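Local coordinates for GDSL-like Lipase/Acylhydrolase family protein (Neisseria meningitidis, PDB 4K7J), which probably removes O-linked acetyl groups from peptidoglycan, as an SGNH-family esterase with an alpha/beta fold and a catalytic triad, at residues A92-Q97 and W108-S113; A127-G132 and M193-G198. One frame throughout, in Å; residues are numbered along the deposited sequence.

Interaction 1 (A92-Q97 and W108-S113)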
ATOM      1  N   ALA A  92       0.947   5.180  14.082  1.00 14.19           N
ATOM      2  CA  ALA A  92       1.948   6.026  14.741  1.00 16.82           C
ATOM      3  C   ALA A  92       3.056   6.350  13.752  1.00 18.99           C
ATOM      4  O   ALA A  92       3.130   5.719  12.703  1.00 15.01           O
ATOM      5  CB  ALA A  92       2.539   5.310  15.964  1.00 17.09           C
ATOM      6  N   ASN A  93       3.909   7.323  14.074  1.00 16.89           N
ATOM      7  CA  ASN A  93       5.105   7.568  13.270  1.00 21.11           C
ATOM      8  C   ASN A  93       5.890   6.276  13.149  1.00 16.00           C
ATOM      9  O   ASN A  93       6.029   5.541  14.120  1.00 16.05           O
ATOM     10  CB  ASN A  93       6.004   8.655  13.880  1.00 21.69           C
ATOM     11  CG  ASN A  93       5.352  10.020  13.872  1.00 34.88           C
ATOM     12  OD1 ASN A  93       4.700  10.402  12.890  1.00 32.82           O
ATOM     13  ND2 ASN A  93       5.504  10.762  14.977  1.00 33.22           N
ATOM     14  N   VAL A  94       6.376   6.008  11.944  1.00 15.84           N
ATOM     15  CA  VAL A  94       7.236   4.869  11.672  1.00 15.40           C
ATOM     16  C   VAL A  94       8.554   5.404  11.133  1.00 17.02           C
ATOM     17  O   VAL A  94       8.583   6.075  10.094  1.00 15.15           O
ATOM     18  CB  VAL A  94       6.624   3.938  10.608  1.00 15.44           C
ATOM     19  CG1 VAL A  94       7.630   2.836  10.204  1.00 16.88           C
ATOM     20  CG2 VAL A  94       5.310   3.350  11.085  1.00 14.65           C
ATOM     21  N   LYS A  95       9.637   5.095  11.840  1.00 18.29           N
ATOM     22  CA  LYS A  95      10.968   5.588  11.495  1.00 21.35           C
ATOM     23  C   LYS A  95      11.346   5.251  10.062  1.00 18.23           C
ATOM     24  O   LYS A  95      11.269   4.097   9.652  1.00 16.56           O
ATOM     25  CB  LYS A  95      12.014   5.002  12.446  1.00 18.68           C
ATOM     26  CG  LYS A  95      13.439   5.323  12.049  1.00 26.82           C
ATOM     27  CD  LYS A  95      14.383   5.153  13.223  1.00 25.58           C
ATOM     28  CE  LYS A  95      15.798   5.538  12.842  1.00 32.32           C
ATOM     29  NZ  LYS A  95      16.304   4.623  11.782  1.00 37.77           N
ATOM     30  N   GLY A  96      11.731   6.266   9.299  1.00 16.88           N
ATOM     31  CA  GLY A  96      12.199   6.056   7.940  1.00 14.52           C
ATOM     32  C   GLY A  96      11.089   5.947   6.920  1.00 17.13           C
ATOM     33  O   GLY A  96      11.347   5.732   5.731  1.00 14.89           O
ATOM     34  N   GLN A  97       9.844   6.080   7.373  1.00 12.13           N
ATOM     35  CA  GLN A  97       8.703   5.926   6.475  1.00 14.07           C
ATOM     36  C   GLN A  97       7.756   7.106   6.677  1.00 17.86           C
ATOM     37  O   GLN A  97       7.943   7.904   7.589  1.00 18.08           O
ATOM     38  CB  GLN A  97       8.018   4.559   6.689  1.00 14.71           C
ATOM     39  CG  GLN A  97       9.017   3.394   6.573  1.00 15.84           C
ATOM     40  CD  GLN A  97       8.394   1.990   6.493  1.00 16.80           C
ATOM     41  OE1 GLN A  97       9.111   0.994   6.565  1.00 16.62           O
ATOM     42  NE2 GLN A  97       7.071   1.912   6.322  1.00 14.52           N
ATOM     43  N   TRP A 108       2.400   6.316  21.469  1.00 16.25           N
ATOM     44  CA  TRP A 108       2.485   4.941  20.966  1.00 17.46           C
ATOM     45  C   TRP A 108       3.867   4.655  20.354  1.00 21.85           C
ATOM     46  O   TRP A 108       4.518   5.561  19.819  1.00 20.07           O
ATOM     47  CB  TRP A 108       1.378   4.671  19.940  1.00 16.83           C
ATOM     48  CG  TRP A 108      -0.024   4.778  20.493  1.00 14.24           C
ATOM     49  CD1 TRP A 108      -0.386   5.111  21.771  1.00 19.49           C
ATOM     50  CD2 TRP A 108      -1.243   4.562  19.775  1.00 17.75           C
ATOM     51  NE1 TRP A 108      -1.757   5.107  21.888  1.00 15.27           N
ATOM     52  CE2 TRP A 108      -2.304   4.780  20.673  1.00 18.31           C
ATOM     53  CE3 TRP A 108      -1.538   4.198  18.456  1.00 16.08           C
ATOM     54  CZ2 TRP A 108      -3.642   4.640  20.297  1.00 16.58           C
ATOM     55  CZ3 TRP A 108      -2.859   4.072  18.082  1.00 14.93           C
ATOM     56  CH2 TRP A 108      -3.898   4.289  18.999  1.00 17.08           C
ATOM     57  N   GLN A 109       4.318   3.406  20.433  1.00 15.98           N
ATOM     58  CA  GLN A 109       5.605   3.040  19.835  1.00 18.99           C
ATOM     59  C   GLN A 109       5.458   2.028  18.704  1.00 19.34           C
ATOM     60  O   GLN A 109       5.018   0.909  18.938  1.00 15.56           O
ATOM     61  CB  GLN A 109       6.561   2.484  20.894  1.00 25.11           C
ATOM     62  CG  GLN A 109       7.923   2.110  20.298  1.00 23.01           C
ATOM     63  CD  GLN A 109       8.631   3.309  19.660  1.00 40.45           C
ATOM     64  OE1 GLN A 109       8.672   4.406  20.239  1.00 33.51           O
ATOM     65  NE2 GLN A 109       9.186   3.105  18.455  1.00 30.55           N
ATOM     66  N   SER A 110       5.846   2.412  17.486  1.00 16.98           N
ATOM     67  CA  SER A 110       5.721   1.512  16.335  1.00 16.39           C
ATOM     68  C   SER A 110       6.808   0.435  16.288  1.00 18.87           C
ATOM     69  O   SER A 110       7.875   0.574  16.884  1.00 13.70           O
ATOM     70  CB  SER A 110       5.724   2.292  15.019  1.00 19.48           C
ATOM     71  OG  SER A 110       6.972   2.953  14.847  1.00 25.91           O
ATOM     72  N   LEU A 111       6.502  -0.638  15.570  1.00 13.15           N
ATOM     73  CA  LEU A 111       7.414  -1.750  15.350  1.00 14.40           C
ATOM     74  C   LEU A 111       7.071  -2.293  13.969  1.00 17.84           C
ATOM     75  O   LEU A 111       5.887  -2.434  13.641  1.00 14.47           O
ATOM     76  CB  LEU A 111       7.192  -2.832  16.410  1.00 17.20           C
ATOM     77  CG  LEU A 111       7.956  -4.131  16.170  1.00 17.71           C
ATOM     78  CD1 LEU A 111       9.425  -3.884  16.428  1.00 16.50           C
ATOM     79  CD2 LEU A 111       7.415  -5.281  17.022  1.00 17.34           C
ATOM     80  N   THR A 112       8.076  -2.565  13.136  1.00 16.11           N
ATOM     81  CA  THR A 112       7.797  -3.105  11.802  1.00 13.02           C
ATOM     82  C   THR A 112       8.557  -4.404  11.511  1.00 13.96           C
ATOM     83  O   THR A 112       9.507  -4.754  12.210  1.00 13.99           O
ATOM     84  CB  THR A 112       8.114  -2.106  10.666  1.00 15.39           C
ATOM     85  OG1 THR A 112       9.496  -2.229  10.276  1.00 13.11           O
ATOM     86  CG2 THR A 112       7.778  -0.679  11.059  1.00 12.58           C
ATOM     87  N   SER A 113       8.164  -5.087  10.443  1.00 15.37           N
ATOM     88  CA  SER A 113       8.747  -6.388  10.112  1.00 16.10           C
ATOM     89  C   SER A 113      10.059  -6.250   9.343  1.00 17.08           C
ATOM     90  O   SER A 113      10.697  -7.247   9.031  1.00 17.25           O
ATOM     91  CB  SER A 113       7.751  -7.263   9.327  1.00 16.53           C
ATOM     92  OG  SER A 113       7.237  -6.579   8.190  1.00 15.94           O
TER
HETATM   93  O   HOH W   1       6.321   5.143  16.917  1.00 31.78           O
HETATM   94  O   HOH W   2       9.387   3.056  13.989  1.00 22.35           O
HETATM   95  O   HOH W   3      10.366  -0.334   8.656  1.00 17.98           O

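Interaction 2 (A127-G132 and M193-G198)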
ATOM      1  N   ALA A 127       1.726  -0.860  16.484  1.00 12.81           N
ATOM      2  CA  ALA A 127       2.222   0.073  17.500  1.00 13.17           C
ATOM      3  C   ALA A 127       1.809  -0.390  18.898  1.00 18.72           C
ATOM      4  O   ALA A 127       0.662  -0.774  19.103  1.00 14.03           O
ATOM      5  CB  ALA A 127       1.731   1.465  17.227  1.00 11.21           C
ATOM      6  N   HIS A 128       2.743  -0.381  19.847  1.00 13.15           N
ATOM      7  CA  HIS A 128       2.412  -0.696  21.237  1.00 16.21           C
ATOM      8  C   HIS A 128       1.895   0.590  21.881  1.00 13.09           C
ATOM      9  O   HIS A 128       2.606   1.594  21.891  1.00 15.50           O
ATOM     10  CB  HIS A 128       3.658  -1.161  22.009  1.00 15.79           C
ATOM     11  CG  HIS A 128       4.349  -2.346  21.409  1.00 20.88           C
ATOM     12  ND1 HIS A 128       3.723  -3.564  21.235  1.00 18.28           N
ATOM     13  CD2 HIS A 128       5.624  -2.510  20.975  1.00 24.49           C
ATOM     14  CE1 HIS A 128       4.580  -4.422  20.707  1.00 18.38           C
ATOM     15  NE2 HIS A 128       5.740  -3.810  20.543  1.00 20.17           N
ATOM     16  N   THR A 129       0.679   0.574  22.414  1.00 14.46           N
ATOM     17  CA  THR A 129       0.081   1.797  22.948  1.00 12.23           C
ATOM     18  C   THR A 129       0.548   2.069  24.384  1.00 17.62           C
ATOM     19  O   THR A 129       0.688   3.222  24.790  1.00 17.06           O
ATOM     20  CB  THR A 129      -1.479   1.757  22.966  1.00 17.53           C
ATOM     21  OG1 THR A 129      -1.935   0.790  23.931  1.00 15.54           O
ATOM     22  CG2 THR A 129      -2.050   1.437  21.591  1.00 15.64           C
ATOM     23  N   GLY A 130       0.767   1.005  25.147  1.00 15.51           N
ATOM     24  CA  GLY A 130       1.116   1.129  26.548  1.00 17.58           C
ATOM     25  C   GLY A 130      -0.140   1.452  27.345  1.00 19.49           C
ATOM     26  O   GLY A 130      -1.192   1.727  26.770  1.00 18.32           O
ATOM     27  N   SER A 131      -0.043   1.424  28.666  1.00 16.72           N
ATOM     28  CA  SER A 131      -1.145   1.904  29.495  1.00 19.59           C
ATOM     29  C   SER A 131      -1.077   3.423  29.501  1.00 19.77           C
ATOM     30  O   SER A 131      -0.015   3.994  29.283  1.00 17.83           O
ATOM     31  CB  SER A 131      -1.033   1.345  30.912  1.00 16.35           C
ATOM     32  OG  SER A 131       0.233   1.651  31.476  1.00 14.93           O
ATOM     33  N   GLY A 132      -2.200   4.087  29.739  1.00 19.95           N
ATOM     34  CA  GLY A 132      -2.223   5.536  29.687  1.00 13.15           C
ATOM     35  C   GLY A 132      -1.786   6.034  28.315  1.00 20.66           C
ATOM     36  O   GLY A 132      -1.219   7.127  28.194  1.00 16.98           O
ATOM     37  N   MET A 193      -5.459   0.505  29.205  1.00 18.26           N
ATOM     38  CA  MET A 193      -4.542  -0.629  29.261  1.00 23.05           C
ATOM     39  C   MET A 193      -3.904  -0.882  27.879  1.00 19.86           C
ATOM     40  O   MET A 193      -4.374  -0.345  26.874  1.00 19.24           O
ATOM     41  CB  MET A 193      -5.271  -1.869  29.795  1.00 21.70           C
ATOM     42  CG  MET A 193      -5.473  -1.868  31.328  1.00 23.89           C
ATOM     43  SD  MET A 193      -3.948  -1.972  32.309  1.00 41.42           S
ATOM     44  CE  MET A 193      -3.745  -0.268  32.797  1.00 25.11           C
ATOM     45  N   PRO A 194      -2.822  -1.684  27.826  1.00 20.05           N
ATOM     46  CA  PRO A 194      -2.087  -1.817  26.560  1.00 19.74           C
ATOM     47  C   PRO A 194      -2.815  -2.572  25.456  1.00 16.33           C
ATOM     48  O   PRO A 194      -3.452  -3.597  25.711  1.00 15.24           O
ATOM     49  CB  PRO A 194      -0.840  -2.618  26.959  1.00 16.89           C
ATOM     50  CG  PRO A 194      -0.679  -2.350  28.440  1.00 20.46           C
ATOM     51  CD  PRO A 194      -2.084  -2.298  28.950  1.00 20.47           C
ATOM     52  N   TRP A 195      -2.660  -2.071  24.231  1.00 16.29           N
ATOM     53  CA  TRP A 195      -3.099  -2.748  23.022  1.00 18.00           C
ATOM     54  C   TRP A 195      -1.957  -2.746  22.009  1.00 16.70           C
ATOM     55  O   TRP A 195      -1.057  -1.908  22.087  1.00 12.36           O
ATOM     56  CB  TRP A 195      -4.202  -1.945  22.344  1.00 13.94           C
ATOM     57  CG  TRP A 195      -5.529  -1.875  23.003  1.00 20.05           C
ATOM     58  CD1 TRP A 195      -5.859  -1.182  24.136  1.00 14.09           C
ATOM     59  CD2 TRP A 195      -6.743  -2.454  22.517  1.00 16.52           C
ATOM     60  NE1 TRP A 195      -7.201  -1.332  24.404  1.00 18.84           N
ATOM     61  CE2 TRP A 195      -7.768  -2.097  23.417  1.00 20.65           C
ATOM     62  CE3 TRP A 195      -7.064  -3.246  21.406  1.00 14.32           C
ATOM     63  CZ2 TRP A 195      -9.093  -2.514  23.243  1.00 15.59           C
ATOM     64  CZ3 TRP A 195      -8.372  -3.662  21.239  1.00 12.36           C
ATOM     65  CH2 TRP A 195      -9.372  -3.288  22.150  1.00 17.15           C
ATOM     66  N   ASP A 196      -2.043  -3.625  21.013  1.00 14.69           N
ATOM     67  CA  ASP A 196      -1.302  -3.417  19.767  1.00 12.58           C
ATOM     68  C   ASP A 196      -2.273  -2.939  18.707  1.00 12.06           C
ATOM     69  O   ASP A 196      -3.375  -3.467  18.596  1.00 13.57           O
ATOM     70  CB  ASP A 196      -0.602  -4.700  19.307  1.00 17.85           C
ATOM     71  CG  ASP A 196       0.594  -5.056  20.179  1.00 19.86           C
ATOM     72  OD1 ASP A 196       1.045  -4.187  20.957  1.00 19.93           O
ATOM     73  OD2 ASP A 196       1.081  -6.197  20.081  1.00 26.68           O
ATOM     74  N   ILE A 197      -1.874  -1.938  17.938  1.00 12.80           N
ATOM     75  CA  ILE A 197      -2.746  -1.357  16.904  1.00 12.85           C
ATOM     76  C   ILE A 197      -2.048  -1.463  15.541  1.00 16.97           C
ATOM     77  O   ILE A 197      -0.841  -1.224  15.437  1.00 13.43           O
ATOM     78  CB  ILE A 197      -3.044   0.144  17.192  1.00 12.51           C
ATOM     79  CG1 ILE A 197      -3.613   0.346  18.599  1.00 13.17           C
ATOM     80  CG2 ILE A 197      -3.981   0.736  16.141  1.00 11.98           C
ATOM     81  CD1 ILE A 197      -5.000  -0.253  18.824  1.00 11.39           C
ATOM     82  N   GLY A 198      -2.801  -1.832  14.513  1.00 11.30           N
ATOM     83  CA  GLY A 198      -2.282  -1.937  13.162  1.00 11.38           C
ATOM     84  C   GLY A 198      -2.727  -0.714  12.392  1.00 13.99           C
ATOM     85  O   GLY A 198      -2.818   0.366  12.958  1.00 12.12           O
TER
HETATM   86  O   HOH W   4       1.158  -1.578  24.362  1.00 19.45           O

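Interaction 1 (A92-Q97 and W108-S113)
With chi1 of S110 at 64°, OG sits between the backbone N and the carbonyl carbon and faces the carbonyl of N93; chi1 of V94, 173°, sets CG1 anti to the backbone N and carries it to T112. S110 OG donates to N93 O at 2.8 Å, in the carbonyl plane and on a lone pair. The same carbonyl oxygen takes a second bond from a water 2.8 Å from N93 O; that water also accepts from S110 N. Another water donates a hydrogen bond to S110 OG, 2.6 Å from it, and accepts from K95 N. V94 works with both branches: V94 and T112 cross obliquely, CG1 touching T112 CG2 at 3.6 Å, while CG2 comes within 4.1 Å of S110 CB. At the far end A92 CB meets W108 CB at 4.2 Å. A third water joins Q97 OE1 to T112 OG1, which also bonds R114 N. Beyond V94 the chain reverses in a type II turn, V94 to Q97, closed by Q97 N to V94 O at 3.0 Å; the Q97 amide bonds G215 O through NE2 and N217 N through OE1. The loop therefore runs beside edge strand 109-112 without direct backbone pairing: one serine hydroxyl and ordered waters do the polar work, N93 O is gripped by two donors, S110 OG and a water, and small apolar groups fill in between.

Interaction 2 (A127-G132 and M193-G198)
Two neighbouring strands of an antiparallel five-stranded sheet, 125-128 and 195-203, meet here and run on side by side into the loop 129-132 and M193-P194. A127 and I197 form a hydrogen-bonded pair, A127 N to I197 O at 2.8 Å and I197 N to A127 O at 3.0 Å. H128 and D196 follow as the non-hydrogen-bonded pair, their side chains side by side and pointing the same way. H128 ND1 donates to D196 OD1 at 2.8 Å, reaching it from above the carboxylate, with ring and carboxylate planes 55° apart. Past the strand end T129 keeps the ladder going: its N bonds W195 O at 3.0 Å, and its OG1, set between the backbone N and carbonyl carbon (chi1 68°), accepts from W195 N at 3.0 Å. T129 OG1 also bonds T191 OG1. The T129 and I197 side chains cross at about a right angle, CG2 of T129 3.5 Å from CG1 of I197, on the side where W195 packs against strand 161-164. At the outer end S131 CB touches M193 CE at 3.7 Å. A threonine hydroxyl thus replaces a backbone carbonyl where regular pairing ends, although the chains stay close as far as S131 and M193, while the carboxylate probably favours a proton on H128 ND1 and could raise the imidazole's basicity.

How the interactions relate
Interactions 1 and 2 lie with their centres 13 Å apart, on the same side of the chain's centre, and come in series: 92-97 with 108-113 closes before 127-132 with 193-198 opens. Both reach one antiparallel sheet, in which strand 125-128 stands between edge strand 109-112 and strand 195-203. Q109 O lies 2.8 Å from H128 N, a probable hydrogen bond, and the indole of W108 packs on T129 and I197, with W108 CE2 to T129 CG2 at 3.5 Å. Loop 92-97 meets the sheet at its edge strand and also directly at strand 125-128, through A92 on A127 and V94 on I125, so segments distant in sequence contribute to one five-stranded antiparallel sheet and its covering loop.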